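Local coordinates for HD domain protein (PDB 4LRL) that probably hydrolyses deoxyribonucleoside triphosphates, with a metal-centred HD-domain site and activity tuned by nucleotides bound at allosteric sites, at residues V64-T75 with L133-Y141; S89-T98 with A206-R214. All blocks are in the same frame, centred on the assembly; numbering follows the deposited sequence.

Contact 1: V64-T75 with L133-Y141; sequences VQRLRRIKQLGT and LHDVGHGPY. With NI (nickel (II) ion), chain N; DGT (2'-deoxyguanosine-5'-triphosphate), chain O.
The backbones of Val64-Thr75 and Leu133-Tyr141 run side by side, with CA atoms 6.3 Å apart at Val64 and Val136 and 5.2 Å apart at Gly74 and Tyr141. Residues 66-68 form a 3-10 turn following helix 62-65, and two type I turns shape 133-138. Near the start, Val64 CG2 meets Leu133 CD2 at 3.8 Å, the two side chains crossing at about a right angle. Leu67 points at the turn and lays CD1 near Val136 CG2. Arg66 bends at chi2 and chi3, which brings NH1 to the turn carbonyls; its bond to Val136 O is weak, at the guanidinium edge. Ile70 CD1 covers one face of that guanidinium near its rim and also touches His138 O. The 133-141 loop carries the His-Asp pair that names the HD domain. His134 NE2 and Asp135 OD2 each bind the nickel ion at 2.2 Å. Gln72 reaches this site through water: one water donates to both Gln72 OE1 and Asp135 OD2, and a nickel-bound water accepts from Gln72 NE2. At the far end Lys71 NZ donates to Tyr141 OH at 3.2 Å and forms a salt bridge with Asp322. Tyr141 CD2 lies 3.9 Å from Gly74 CA. On the other side of 64-75, Gln65 NE2 and Arg68 NH2 both donate to O6 of the dGTP base, and Arg68 NE ties to Gln65 OE1.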
loop_
_atom_site.group_PDB
_atom_site.type_symbol
_atom_site.label_atom_id
_atom_site.label_comp_id
_atom_site.label_asym_id
_atom_site.label_seq_id
_atom_site.Cartn_x
_atom_site.Cartn_y
_atom_site.Cartn_z
ATOM N N VAL C 64 15.689 -25.585 12.967
ATOM C CA VAL C 64 14.827 -24.551 12.408
ATOM C C VAL C 64 15.350 -23.170 12.821
ATOM O O VAL C 64 15.362 -22.249 12.013
ATOM C CB VAL C 64 13.348 -24.748 12.820
ATOM C CG1 VAL C 64 12.475 -23.577 12.365
ATOM C CG2 VAL C 64 12.799 -26.044 12.223
ATOM N N GLN C 65 15.806 -23.046 14.064
ATOM C CA GLN C 65 16.308 -21.780 14.583
ATOM C C GLN C 65 17.486 -21.214 13.793
ATOM O O GLN C 65 17.623 -19.992 13.676
ATOM C CB GLN C 65 16.702 -21.906 16.057
ATOM C CG GLN C 65 15.512 -22.008 16.997
ATOM C CD GLN C 65 14.619 -20.776 16.969
ATOM O OE1 GLN C 65 15.089 -19.650 17.127
ATOM N NE2 GLN C 65 13.322 -20.993 16.794
ATOM N N ARG C 66 18.330 -22.094 13.255
ATOM C CA ARG C 66 19.536 -21.644 12.567
ATOM C C ARG C 66 19.214 -21.027 11.201
ATOM O O ARG C 66 20.036 -20.317 10.614
ATOM C CB ARG C 66 20.585 -22.765 12.475
ATOM C CG ARG C 66 20.189 -23.960 11.648
ATOM C CD ARG C 66 21.377 -24.497 10.867
ATOM N NE ARG C 66 20.904 -25.027 9.594
ATOM C CZ ARG C 66 21.625 -25.167 8.485
ATOM N NH1 ARG C 66 21.024 -25.657 7.411
ATOM N NH2 ARG C 66 22.920 -24.835 8.433
ATOM N N LEU C 67 18.000 -21.274 10.716
ATOM C CA LEU C 67 17.514 -20.610 9.517
ATOM C C LEU C 67 17.396 -19.084 9.694
ATOM O O LEU C 67 17.337 -18.364 8.713
ATOM C CB LEU C 67 16.196 -21.233 9.040
ATOM C CG LEU C 67 16.202 -22.729 8.700
ATOM C CD1 LEU C 67 14.841 -23.201 8.156
ATOM C CD2 LEU C 67 17.341 -23.113 7.733
ATOM N N ARG C 68 17.383 -18.593 10.933
ATOM C CA ARG C 68 17.466 -17.143 11.184
ATOM C C ARG C 68 18.771 -16.560 10.682
ATOM O O ARG C 68 18.825 -15.401 10.276
ATOM C CB ARG C 68 17.344 -16.820 12.671
ATOM C CG ARG C 68 15.968 -17.042 13.255
ATOM C CD ARG C 68 16.079 -17.040 14.769
ATOM N NE ARG C 68 14.795 -17.154 15.451
ATOM C CZ ARG C 68 13.960 -16.144 15.667
ATOM N NH1 ARG C 68 14.251 -14.928 15.222
ATOM N NH2 ARG C 68 12.820 -16.358 16.320
ATOM N N ARG C 69 19.822 -17.377 10.723
ATOM C CA ARG C 69 21.173 -16.943 10.390
ATOM C C ARG C 69 21.527 -17.175 8.913
ATOM O O ARG C 69 22.701 -17.144 8.530
ATOM C CB ARG C 69 22.174 -17.619 11.334
ATOM C CG ARG C 69 21.909 -17.299 12.803
ATOM C CD ARG C 69 23.004 -17.783 13.739
ATOM N NE ARG C 69 23.114 -19.239 13.784
ATOM C CZ ARG C 69 22.342 -20.036 14.518
ATOM N NH1 ARG C 69 21.377 -19.539 15.286
ATOM N NH2 ARG C 69 22.537 -21.345 14.477
ATOM N N ILE C 70 20.506 -17.397 8.086
ATOM C CA ILE C 70 20.726 -17.644 6.666
ATOM C C ILE C 70 19.754 -16.809 5.843
ATOM O O ILE C 70 18.530 -16.941 5.986
ATOM C CB ILE C 70 20.601 -19.153 6.317
ATOM C CG1 ILE C 70 21.647 -19.974 7.084
ATOM C CG2 ILE C 70 20.755 -19.373 4.820
ATOM C CD1 ILE C 70 21.517 -21.487 6.909
ATOM N N LYS C 71 20.297 -15.934 5.000
ATOM C CA LYS C 71 19.475 -15.055 4.163
ATOM C C LYS C 71 18.714 -15.869 3.149
ATOM O O LYS C 71 19.243 -16.837 2.602
ATOM C CB LYS C 71 20.317 -14.010 3.440
ATOM C CG LYS C 71 20.709 -12.797 4.291
ATOM C CD LYS C 71 21.441 -11.744 3.442
ATOM C CE LYS C 71 22.872 -12.175 3.071
ATOM N NZ LYS C 71 23.756 -12.589 4.237
ATOM N N GLN C 72 17.474 -15.467 2.902
ATOM C CA GLN C 72 16.619 -16.139 1.932
ATOM C C GLN C 72 17.089 -15.902 0.493
ATOM O O GLN C 72 17.046 -16.810 -0.337
ATOM C CB GLN C 72 15.154 -15.690 2.117
ATOM C CG GLN C 72 14.185 -16.113 1.007
ATOM C CD GLN C 72 13.747 -17.573 1.117
ATOM O OE1 GLN C 72 13.954 -18.219 2.142
ATOM N NE2 GLN C 72 13.137 -18.091 0.061
ATOM N N LEU C 73 17.546 -14.691 0.192
ATOM C CA LEU C 73 17.825 -14.362 -1.209
ATOM C C LEU C 73 19.303 -14.272 -1.562
ATOM O O LEU C 73 19.676 -13.902 -2.696
ATOM C CB LEU C 73 17.069 -13.113 -1.638
ATOM C CG LEU C 73 15.608 -13.323 -2.022
ATOM C CD1 LEU C 73 15.046 -11.992 -2.499
ATOM C CD2 LEU C 73 15.454 -14.414 -3.084
ATOM N N GLY C 74 20.132 -14.648 -0.596
ATOM C CA GLY C 74 21.574 -14.729 -0.795
ATOM C C GLY C 74 22.166 -13.381 -1.132
ATOM O O GLY C 74 22.313 -12.520 -0.262
ATOM N N THR C 75 22.464 -13.200 -2.408
ATOM C CA THR C 75 23.186 -12.043 -2.887
ATOM C C THR C 75 22.265 -10.923 -3.320
ATOM O O THR C 75 22.729 -9.820 -3.596
ATOM C CB THR C 75 24.087 -12.411 -4.080
ATOM O OG1 THR C 75 23.306 -13.091 -5.067
ATOM C CG2 THR C 75 25.260 -13.306 -3.630
ATOM N N LEU C 133 9.203 -27.470 7.496
ATOM C CA LEU C 133 10.538 -28.048 7.386
ATOM C C LEU C 133 11.063 -28.097 5.961
ATOM O O LEU C 133 12.185 -28.567 5.746
ATOM C CB LEU C 133 10.550 -29.462 7.980
ATOM C CG LEU C 133 10.246 -29.618 9.470
ATOM C CD1 LEU C 133 10.034 -31.084 9.791
ATOM C CD2 LEU C 133 11.359 -29.006 10.328
ATOM N N HIS C 134 10.279 -27.608 4.996
ATOM C CA HIS C 134 10.602 -27.818 3.568
ATOM C C HIS C 134 12.003 -27.335 3.150
ATOM O O HIS C 134 12.596 -27.879 2.239
ATOM C CB HIS C 134 9.509 -27.240 2.640
ATOM C CG HIS C 134 9.574 -25.748 2.475
ATOM N ND1 HIS C 134 9.325 -24.864 3.509
ATOM C CD2 HIS C 134 9.862 -24.985 1.391
ATOM C CE1 HIS C 134 9.463 -23.625 3.070
ATOM N NE2 HIS C 134 9.791 -23.669 1.790
ATOM N N ASP C 135 12.525 -26.331 3.840
ATOM C CA ASP C 135 13.787 -25.695 3.463
ATOM C C ASP C 135 14.862 -25.866 4.526
ATOM O O ASP C 135 15.892 -25.188 4.475
ATOM C CB ASP C 135 13.568 -24.199 3.237
ATOM C CG ASP C 135 13.004 -23.881 1.865
ATOM O OD1 ASP C 135 13.057 -24.733 0.940
ATOM O OD2 ASP C 135 12.501 -22.749 1.714
ATOM N N VAL C 136 14.630 -26.761 5.481
ATOM C CA VAL C 136 15.523 -26.910 6.624
ATOM C C VAL C 136 16.951 -27.347 6.226
ATOM O O VAL C 136 17.896 -27.066 6.936
ATOM C CB VAL C 136 14.890 -27.820 7.724
ATOM C CG1 VAL C 136 15.110 -29.297 7.431
ATOM C CG2 VAL C 136 15.413 -27.453 9.093
ATOM N N GLY C 137 17.094 -28.001 5.075
ATOM C CA GLY C 137 18.400 -28.478 4.614
ATOM C C GLY C 137 19.241 -27.464 3.849
ATOM O O GLY C 137 20.354 -27.776 3.428
ATOM N N HIS C 138 18.708 -26.260 3.647
ATOM C CA HIS C 138 19.462 -25.185 3.006
ATOM C C HIS C 138 20.574 -24.692 3.928
ATOM O O HIS C 138 20.339 -24.462 5.117
ATOM C CB HIS C 138 18.557 -24.000 2.695
ATOM C CG HIS C 138 17.733 -24.155 1.453
ATOM N ND1 HIS C 138 18.281 -24.145 0.187
ATOM C CD2 HIS C 138 16.393 -24.258 1.283
ATOM C CE1 HIS C 138 17.315 -24.258 -0.709
ATOM N NE2 HIS C 138 16.161 -24.328 -0.070
ATOM N N GLY C 139 21.776 -24.533 3.374
ATOM C CA GLY C 139 22.885 -23.906 4.088
ATOM C C GLY C 139 23.094 -22.496 3.563
ATOM O O GLY C 139 22.278 -22.011 2.783
ATOM N N PRO C 140 24.195 -21.832 3.974
ATOM C CA PRO C 140 24.462 -20.464 3.529
ATOM C C PRO C 140 24.644 -20.398 2.015
ATOM O O PRO C 140 25.236 -21.316 1.431
ATOM C CB PRO C 140 25.785 -20.125 4.226
ATOM C CG PRO C 140 26.445 -21.462 4.492
ATOM C CD PRO C 140 25.287 -22.360 4.819
ATOM N N TYR C 141 24.130 -19.332 1.393
ATOM C CA TYR C 141 24.247 -19.113 -0.056
ATOM C C TYR C 141 24.100 -20.431 -0.795
ATOM O O TYR C 141 25.022 -20.901 -1.478
ATOM C CB TYR C 141 25.577 -18.430 -0.399
ATOM C CG TYR C 141 25.775 -17.140 0.363
ATOM C CD1 TYR C 141 26.551 -17.110 1.511
ATOM C CD2 TYR C 141 25.151 -15.955 -0.047
ATOM C CE1 TYR C 141 26.729 -15.938 2.221
ATOM C CE2 TYR C 141 25.324 -14.773 0.663
ATOM C CZ TYR C 141 26.116 -14.780 1.799
ATOM O OH TYR C 141 26.304 -13.639 2.522
HETATM NI NI NI N . 10.790 -22.346 0.327
HETATM P PG DGT O . 5.848 -19.096 26.596
HETATM O O1G DGT O . 6.491 -20.019 27.612
HETATM O O2G DGT O . 5.773 -19.655 25.193
HETATM O O3G DGT O . 4.562 -18.469 27.099
HETATM O O3B DGT O . 6.911 -17.889 26.467
HETATM P PB DGT O . 6.470 -16.431 25.940
HETATM O O1B DGT O . 5.197 -16.550 25.143
HETATM O O2B DGT O . 6.529 -15.474 27.111
HETATM O O3A DGT O . 7.706 -16.038 24.972
HETATM P PA DGT O . 8.130 -16.852 23.649
HETATM O O1A DGT O . 7.173 -17.965 23.353
HETATM O O2A DGT O . 9.600 -17.171 23.741
HETATM O "O5'" DGT O . 7.937 -15.724 22.517
HETATM C "C5'" DGT O . 6.793 -14.866 22.528
HETATM C "C4'" DGT O . 6.781 -13.976 21.292
HETATM O "O4'" DGT O . 7.922 -14.238 20.475
HETATM C "C3'" DGT O . 5.556 -14.256 20.434
HETATM O "O3'" DGT O . 4.909 -13.010 20.117
HETATM C "C2'" DGT O . 6.077 -14.925 19.172
HETATM C "C1'" DGT O . 7.511 -14.419 19.118
HETATM N N9 DGT O . 8.469 -15.312 18.416
HETATM C C8 DGT O . 9.148 -14.979 17.307
HETATM N N7 DGT O . 9.964 -15.979 16.900
HETATM C C5 DGT O . 9.809 -16.983 17.771
HETATM C C6 DGT O . 10.375 -18.336 17.924
HETATM O O6 DGT O . 11.221 -18.755 17.105
HETATM N N1 DGT O . 9.955 -19.073 18.963
HETATM C C2 DGT O . 9.047 -18.625 19.858
HETATM N N2 DGT O . 8.673 -19.428 20.878
HETATM N N3 DGT O . 8.487 -17.387 19.776
HETATM C C4 DGT O . 8.824 -16.541 18.769
HETATM O O HOH W 1 22.272 -17.194 2.412
HETATM O O HOH W 2 14.174 -20.851 2.546
HETATM O O HOH W 3 12.355 -20.814 -0.694
HETATM O O HOH W 4 11.834 -23.321 -1.268
#

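Contact 2: S89-T98 with A206-R214; sequences SHSLGVYEIT and ADRMDYLLR. With NI (nickel (II) ion), chain N.
Two helices of the HD domain meet here and supply the first histidine and the last aspartate of its H...HD...D metal site. His90 NE2 binds the nickel ion at 2.2 Å and Asp207 OD2 at 2.1 Å. The two side chains cross at about a right angle, with ring and carboxylate planes 41° apart. A nickel-bound water donates to Asp207 OD1. His134 and Asp135 complete the protein ligands. The helix segments approach to 8.4 Å between axes, with their directions 126° apart. His90 fits as a knob among Asp207, Asp210, Tyr211 and Arg214. Asp210 returns the fit, sitting among His90, Gly93, Val94 and Ile97. With CG anti to the backbone N (chi1 166°), the His90 ring reaches both the metal and the second helix. Its ND1 donates to Asp210 OD1 at 2.8 Å, on the anti lone pair of that oxygen. Together with the nickel bond at NE2, this second-shell bond, somewhat bent and tilted from the ring plane, holds the ring's rotation. Arg214 grips Asp210 side-on, NE to OD1 and NH1 to OD2, in a salt bridge close to the guanidinium plane. Asp210 OD2 also hydrogen-bonds His45 NE2, and Arg214 NH2 forms a salt bridge with Asp42. Ser89 O lies 3.4 Å above the centre of the Arg214 guanidinium. Gly93, with no side chain, lets Asp210 OD2 come within 3.2 Å of its CA. Further along, Ile97 CD1 rests on the backbone of Met209 and Asp210, while Ala206 CB packs against Val94 CG1 and Ile97 CG2.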
loop_
_atom_site.group_PDB
_atom_site.type_symbol
_atom_site.label_atom_id
_atom_site.label_comp_id
_atom_site.label_asym_id
_atom_site.label_seq_id
_atom_site.Cartn_x
_atom_site.Cartn_y
_atom_site.Cartn_z
ATOM N N SER C 89 11.923 -16.810 8.497
ATOM C CA SER C 89 10.637 -16.120 8.331
ATOM C C SER C 89 9.883 -16.674 7.127
ATOM O O SER C 89 8.666 -16.782 7.160
ATOM C CB SER C 89 10.810 -14.604 8.244
ATOM O OG SER C 89 11.370 -14.252 7.015
ATOM N N HIS C 90 10.611 -17.063 6.088
ATOM C CA HIS C 90 9.992 -17.722 4.938
ATOM C C HIS C 90 9.366 -19.066 5.320
ATOM O O HIS C 90 8.269 -19.395 4.864
ATOM C CB HIS C 90 10.985 -17.899 3.779
ATOM C CG HIS C 90 10.510 -18.857 2.721
ATOM N ND1 HIS C 90 9.423 -18.598 1.909
ATOM C CD2 HIS C 90 10.977 -20.072 2.345
ATOM C CE1 HIS C 90 9.237 -19.614 1.084
ATOM N NE2 HIS C 90 10.164 -20.523 1.330
ATOM N N SER C 91 10.060 -19.829 6.163
ATOM C CA SER C 91 9.576 -21.129 6.613
ATOM C C SER C 91 8.270 -20.988 7.400
ATOM O O SER C 91 7.324 -21.745 7.162
ATOM C CB SER C 91 10.639 -21.857 7.436
ATOM O OG SER C 91 11.725 -22.238 6.608
ATOM N N LEU C 92 8.207 -20.010 8.306
ATOM C CA LEU C 92 6.971 -19.763 9.047
ATOM C C LEU C 92 5.863 -19.301 8.114
ATOM O O LEU C 92 4.705 -19.625 8.332
ATOM C CB LEU C 92 7.165 -18.741 10.179
ATOM C CG LEU C 92 8.152 -18.977 11.332
ATOM C CD1 LEU C 92 7.703 -18.200 12.551
ATOM C CD2 LEU C 92 8.334 -20.423 11.726
ATOM N N GLY C 93 6.232 -18.553 7.071
ATOM C CA GLY C 93 5.271 -18.067 6.085
ATOM C C GLY C 93 4.613 -19.218 5.341
ATOM O O GLY C 93 3.383 -19.260 5.184
ATOM N N VAL C 94 5.437 -20.152 4.880
ATOM C CA VAL C 94 4.957 -21.307 4.123
ATOM C C VAL C 94 4.048 -22.135 5.010
ATOM O O VAL C 94 2.982 -22.543 4.583
ATOM C CB VAL C 94 6.132 -22.143 3.562
ATOM C CG1 VAL C 94 5.631 -23.397 2.800
ATOM C CG2 VAL C 94 6.968 -21.280 2.660
ATOM N N TYR C 95 4.452 -22.323 6.268
ATOM C CA TYR C 95 3.610 -23.001 7.253
ATOM C C TYR C 95 2.261 -22.294 7.394
ATOM O O TYR C 95 1.212 -22.934 7.391
ATOM C CB TYR C 95 4.305 -23.098 8.621
ATOM C CG TYR C 95 3.302 -23.196 9.761
ATOM C CD1 TYR C 95 2.707 -24.415 10.083
ATOM C CD2 TYR C 95 2.909 -22.059 10.480
ATOM C CE1 TYR C 95 1.764 -24.509 11.106
ATOM C CE2 TYR C 95 1.955 -22.145 11.505
ATOM C CZ TYR C 95 1.396 -23.378 11.811
ATOM O OH TYR C 95 0.471 -23.493 12.816
ATOM N N GLU C 96 2.294 -20.969 7.516
ATOM C CA GLU C 96 1.071 -20.193 7.691
ATOM C C GLU C 96 0.086 -20.297 6.519
ATOM O O GLU C 96 -1.112 -20.493 6.735
ATOM C CB GLU C 96 1.378 -18.721 8.002
ATOM C CG GLU C 96 0.120 -17.848 8.171
ATOM C CD GLU C 96 -0.783 -18.259 9.341
ATOM O OE1 GLU C 96 -1.908 -17.715 9.424
ATOM O OE2 GLU C 96 -0.384 -19.094 10.191
ATOM N N ILE C 97 0.592 -20.150 5.297
ATOM C CA ILE C 97 -0.243 -20.253 4.097
ATOM C C ILE C 97 -0.890 -21.643 4.033
ATOM O O ILE C 97 -2.076 -21.763 3.747
ATOM C CB ILE C 97 0.568 -19.967 2.809
ATOM C CG1 ILE C 97 1.078 -18.505 2.803
ATOM C CG2 ILE C 97 -0.252 -20.315 1.557
ATOM C CD1 ILE C 97 1.818 -18.088 1.520
ATOM N N THR C 98 -0.099 -22.671 4.338
ATOM C CA THR C 98 -0.534 -24.068 4.340
ATOM C C THR C 98 -1.629 -24.284 5.386
ATOM O O THR C 98 -2.610 -24.994 5.133
ATOM C CB THR C 98 0.662 -25.010 4.624
ATOM O OG1 THR C 98 1.640 -24.859 3.592
ATOM C CG2 THR C 98 0.236 -26.452 4.653
ATOM N N ALA C 206 2.292 -23.365 -1.554
ATOM C CA ALA C 206 2.489 -22.494 -0.405
ATOM C C ALA C 206 3.905 -21.909 -0.355
ATOM O O ALA C 206 4.118 -20.815 0.175
ATOM C CB ALA C 206 2.179 -23.242 0.870
ATOM N N ASP C 207 4.850 -22.645 -0.940
ATOM C CA ASP C 207 6.264 -22.271 -0.973
ATOM C C ASP C 207 6.462 -21.091 -1.931
ATOM O O ASP C 207 6.944 -20.027 -1.540
ATOM C CB ASP C 207 7.097 -23.508 -1.391
ATOM C CG ASP C 207 8.604 -23.263 -1.385
ATOM O OD1 ASP C 207 9.340 -24.145 -1.863
ATOM O OD2 ASP C 207 9.075 -22.218 -0.913
ATOM N N ARG C 208 6.072 -21.283 -3.182
ATOM C CA ARG C 208 6.121 -20.218 -4.178
ATOM C C ARG C 208 5.309 -18.995 -3.744
ATOM O O ARG C 208 5.778 -17.856 -3.870
ATOM C CB ARG C 208 5.633 -20.729 -5.536
ATOM C CG ARG C 208 6.411 -21.929 -6.071
ATOM C CD ARG C 208 5.729 -22.418 -7.304
ATOM N NE ARG C 208 6.282 -23.633 -7.902
ATOM C CZ ARG C 208 7.317 -23.659 -8.736
ATOM N NH1 ARG C 208 7.708 -24.812 -9.270
ATOM N NH2 ARG C 208 7.956 -22.534 -9.047
ATOM N N MET C 209 4.113 -19.229 -3.207
ATOM C CA MET C 209 3.242 -18.120 -2.813
ATOM C C MET C 209 3.884 -17.251 -1.724
ATOM O O MET C 209 3.852 -16.028 -1.804
ATOM C CB MET C 209 1.844 -18.612 -2.414
ATOM C CG MET C 209 1.038 -19.160 -3.602
ATOM S SD MET C 209 -0.736 -19.280 -3.289
ATOM C CE MET C 209 -0.872 -20.903 -2.551
ATOM N N ASP C 210 4.499 -17.878 -0.730
ATOM C CA ASP C 210 5.148 -17.103 0.307
ATOM C C ASP C 210 6.374 -16.347 -0.211
ATOM O O ASP C 210 6.486 -15.158 0.036
ATOM C CB ASP C 210 5.525 -17.945 1.521
ATOM C CG ASP C 210 6.041 -17.086 2.663
ATOM O OD1 ASP C 210 7.274 -17.008 2.825
ATOM O OD2 ASP C 210 5.218 -16.457 3.373
ATOM N N TYR C 211 7.296 -17.014 -0.915
ATOM C CA TYR C 211 8.503 -16.284 -1.298
ATOM C C TYR C 211 8.232 -15.181 -2.308
ATOM O O TYR C 211 8.843 -14.119 -2.237
ATOM C CB TYR C 211 9.715 -17.178 -1.660
ATOM C CG TYR C 211 9.663 -17.981 -2.936
ATOM C CD1 TYR C 211 9.641 -17.367 -4.194
ATOM C CD2 TYR C 211 9.715 -19.371 -2.887
ATOM C CE1 TYR C 211 9.628 -18.134 -5.368
ATOM C CE2 TYR C 211 9.701 -20.143 -4.048
ATOM C CZ TYR C 211 9.658 -19.522 -5.282
ATOM O OH TYR C 211 9.649 -20.313 -6.422
ATOM N N LEU C 212 7.280 -15.397 -3.208
ATOM C CA LEU C 212 6.924 -14.326 -4.146
ATOM C C LEU C 212 6.439 -13.078 -3.403
ATOM O O LEU C 212 6.913 -11.975 -3.667
ATOM C CB LEU C 212 5.924 -14.789 -5.204
ATOM C CG LEU C 212 6.495 -15.819 -6.202
ATOM C CD1 LEU C 212 5.374 -16.452 -7.044
ATOM C CD2 LEU C 212 7.623 -15.272 -7.111
ATOM N N LEU C 213 5.534 -13.270 -2.446
ATOM C CA LEU C 213 5.005 -12.165 -1.678
ATOM C C LEU C 213 6.055 -11.559 -0.754
ATOM O O LEU C 213 6.178 -10.333 -0.676
ATOM C CB LEU C 213 3.798 -12.619 -0.864
ATOM C CG LEU C 213 2.507 -12.948 -1.625
ATOM C CD1 LEU C 213 1.531 -13.711 -0.711
ATOM C CD2 LEU C 213 1.862 -11.655 -2.176
ATOM N N ARG C 214 6.789 -12.424 -0.051
ATOM C CA ARG C 214 7.777 -12.005 0.938
ATOM C C ARG C 214 8.995 -11.356 0.266
ATOM O O ARG C 214 9.492 -10.323 0.728
ATOM C CB ARG C 214 8.216 -13.201 1.800
ATOM C CG ARG C 214 9.210 -12.850 2.937
ATOM C CD ARG C 214 9.415 -14.045 3.912
ATOM N NE ARG C 214 8.132 -14.655 4.280
ATOM C CZ ARG C 214 7.383 -14.250 5.299
ATOM N NH1 ARG C 214 6.232 -14.849 5.537
ATOM N NH2 ARG C 214 7.785 -13.254 6.089
HETATM NI NI NI N . 10.790 -22.346 0.327
HETATM O O HOH W 4 11.834 -23.321 -1.268
HETATM O O HOH W 3 12.355 -20.814 -0.694
#

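From the N terminus the chain passes 64-75, then 89-98 on helix 87-108, then 133-141, then 206-214 on helix 206-219. Contact 1 closes a loop of 57 residues, and contact 2 one of 107. Their segments alternate, so the two loops cross rather than nest. Contact 1 ties the end of helix 62-65 and the chain that follows it to the loop between helices 124-133 and 142-149. Contact 2 joins helices 87-108 and 206-219. Their centres are 13 Å apart, and they meet at the nickel ion, to which each gives two protein ligands. They also share two metal-bound waters, and Gln72 of contact 1 packs on His90 of contact 2.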